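Local structure of KP6 killer toxin subunit beta (Ustilago maydis virus P6, 4GVB) at residues 6-11 with 73-78. The protein forms the beta part of a secreted two-chain viral toxin that kills sensitive fungal cells, acting after the alpha subunit has recognised cellular receptors. Sequence-based numbering, arbitrary orientation.
Sequences PVMCQC and NCQPDP
With SG turned away from the carbonyl carbon in both residues (chi1 -58° in C9, -72° in C74), the sulfurs of C9 and C74 meet on one face of two antiparallel strands and close a disulfide, SG to SG 2.0 Å. The pair is non-hydrogen-bonded, and the flanking pairs M8–Q75 and Q10–N73 carry two backbone hydrogen bonds each. M8 N reaches Q75 O at 2.7 Å, head-on to the carbonyl, whereas Q75 N, Q10 N and N73 N lie in the planes of the carbonyls they bind. V7 CG2 sits beside the disulfide, 3.6 Å from C74 CB. On the reverse face M8 runs out extended, its chi1 of 61° placing CG between its own N and carbonyl carbon. Its CE lies against the Q75 side chain, 3.6 Å from Q75 CG, and the M8 side chain crosses the P78 ring at about a right angle, M8 CE to P78 CD 3.8 Å. Past P76 the pairing ends with D77 N bound to P6 O from above the carbonyl plane, 3.0 Å away. One water bridges P6 O and D77 O, another V7 O and D77 OD2, which also accepts a hydrogen bond from Q79 NE2. F60 of helix 57-67 packs on C9, and C11 is disulfide-linked to C64 of that helix. This is a cross-strand disulfide at a non-hydrogen-bonded site, joining the terminal strands of a small disulfide-rich toxin subunit.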
loop_
_atom_site.group_PDB
_atom_site.type_symbol
_atom_site.label_atom_id
_atom_site.label_comp_id
_atom_site.label_asym_id
_atom_site.label_seq_id
_atom_site.Cartn_x
_atom_site.Cartn_y
_atom_site.Cartn_z
ATOM N N PRO B 6 -18.240 12.138 11.496
ATOM C CA PRO B 6 -17.361 11.745 10.395
ATOM C C PRO B 6 -16.003 12.435 10.468
ATOM O O PRO B 6 -15.912 13.612 10.823
ATOM C CB PRO B 6 -18.141 12.190 9.150
ATOM C CG PRO B 6 -19.580 12.320 9.630
ATOM C CD PRO B 6 -19.456 12.818 11.026
ATOM N N VAL B 7 -14.960 11.689 10.127
ATOM C CA VAL B 7 -13.593 12.197 10.146
ATOM C C VAL B 7 -13.022 12.155 8.729
ATOM O O VAL B 7 -13.486 11.376 7.887
ATOM C CB VAL B 7 -12.709 11.349 11.109
ATOM C CG1 VAL B 7 -12.462 9.975 10.523
ATOM C CG2 VAL B 7 -11.390 12.040 11.379
ATOM N N MET B 8 -12.046 13.010 8.444
ATOM C CA MET B 8 -11.298 12.923 7.193
ATOM C C MET B 8 -9.810 12.810 7.537
ATOM O O MET B 8 -9.333 13.478 8.444
ATOM C CB MET B 8 -11.579 14.127 6.285
ATOM C CG MET B 8 -11.189 15.475 6.870
ATOM S SD MET B 8 -11.779 16.871 5.878
ATOM C CE MET B 8 -10.910 18.211 6.657
ATOM N N CYS B 9 -9.088 11.956 6.816
ATOM C CA CYS B 9 -7.722 11.626 7.182
ATOM C C CYS B 9 -6.779 11.553 5.997
ATOM O O CYS B 9 -7.189 11.252 4.873
ATOM C CB CYS B 9 -7.677 10.272 7.905
ATOM S SG CYS B 9 -8.660 10.119 9.418
ATOM N N GLN B 10 -5.513 11.850 6.270
ATOM C CA GLN B 10 -4.420 11.654 5.333
ATOM C C GLN B 10 -3.435 10.697 5.983
ATOM O O GLN B 10 -3.267 10.706 7.201
ATOM C CB GLN B 10 -3.665 12.968 5.092
ATOM C CG GLN B 10 -4.483 14.168 4.641
ATOM C CD GLN B 10 -3.606 15.405 4.527
ATOM O OE1 GLN B 10 -3.721 16.187 3.583
ATOM N NE2 GLN B 10 -2.716 15.579 5.489
ATOM N N CYS B 11 -2.778 9.871 5.174
ATOM C CA CYS B 11 -1.566 9.180 5.611
ATOM C C CYS B 11 -0.409 10.151 5.471
ATOM O O CYS B 11 -0.335 10.883 4.491
ATOM C CB CYS B 11 -1.321 7.938 4.732
ATOM S SG CYS B 11 -2.644 6.728 4.822
ATOM N N ASN B 73 -2.998 11.937 9.913
ATOM C CA ASN B 73 -3.545 13.184 10.410
ATOM C C ASN B 73 -5.029 13.098 10.153
ATOM O O ASN B 73 -5.437 12.903 9.019
ATOM C CB ASN B 73 -2.966 14.390 9.666
ATOM C CG ASN B 73 -1.473 14.566 9.889
ATOM O OD1 ASN B 73 -0.870 13.925 10.758
ATOM N ND2 ASN B 73 -0.869 15.459 9.112
ATOM N N CYS B 74 -5.838 13.219 11.198
ATOM C CA CYS B 74 -7.278 13.084 11.037
ATOM C C CYS B 74 -7.955 14.311 11.603
ATOM O O CYS B 74 -7.469 14.890 12.564
ATOM C CB CYS B 74 -7.806 11.842 11.756
ATOM S SG CYS B 74 -7.378 10.264 10.991
ATOM N N GLN B 75 -9.074 14.706 11.006
ATOM C CA GLN B 75 -9.884 15.756 11.610
ATOM C C GLN B 75 -11.361 15.591 11.305
ATOM O O GLN B 75 -11.733 14.879 10.380
ATOM C CB GLN B 75 -9.396 17.134 11.188
ATOM C CG GLN B 75 -9.236 17.345 9.711
ATOM C CD GLN B 75 -8.652 18.707 9.406
ATOM O OE1 GLN B 75 -7.453 18.844 9.175
ATOM N NE2 GLN B 75 -9.496 19.727 9.423
ATOM N N PRO B 76 -12.219 16.254 12.092
ATOM C CA PRO B 76 -13.636 16.141 11.753
ATOM C C PRO B 76 -13.875 16.715 10.366
ATOM O O PRO B 76 -13.267 17.714 9.975
ATOM C CB PRO B 76 -14.332 16.969 12.840
ATOM C CG PRO B 76 -13.272 17.849 13.407
ATOM C CD PRO B 76 -11.971 17.147 13.237
ATOM N N ASP B 77 -14.724 16.041 9.602
ATOM C CA ASP B 77 -15.019 16.458 8.242
ATOM C C ASP B 77 -16.120 17.514 8.287
ATOM O O ASP B 77 -17.238 17.217 8.683
ATOM C CB ASP B 77 -15.492 15.251 7.429
ATOM C CG ASP B 77 -15.733 15.582 5.966
ATOM O OD1 ASP B 77 -15.827 16.774 5.613
ATOM O OD2 ASP B 77 -15.849 14.632 5.160
ATOM N N PRO B 78 -15.804 18.746 7.875
ATOM C CA PRO B 78 -16.735 19.885 7.948
ATOM C C PRO B 78 -18.062 19.665 7.213
ATOM O O PRO B 78 -19.079 20.232 7.614
ATOM C CB PRO B 78 -15.953 21.024 7.289
ATOM C CG PRO B 78 -14.533 20.638 7.410
ATOM C CD PRO B 78 -14.491 19.139 7.339
HETATM O O HOH W 1 -17.688 15.497 10.915
HETATM O O HOH W 2 -15.608 12.038 6.157
#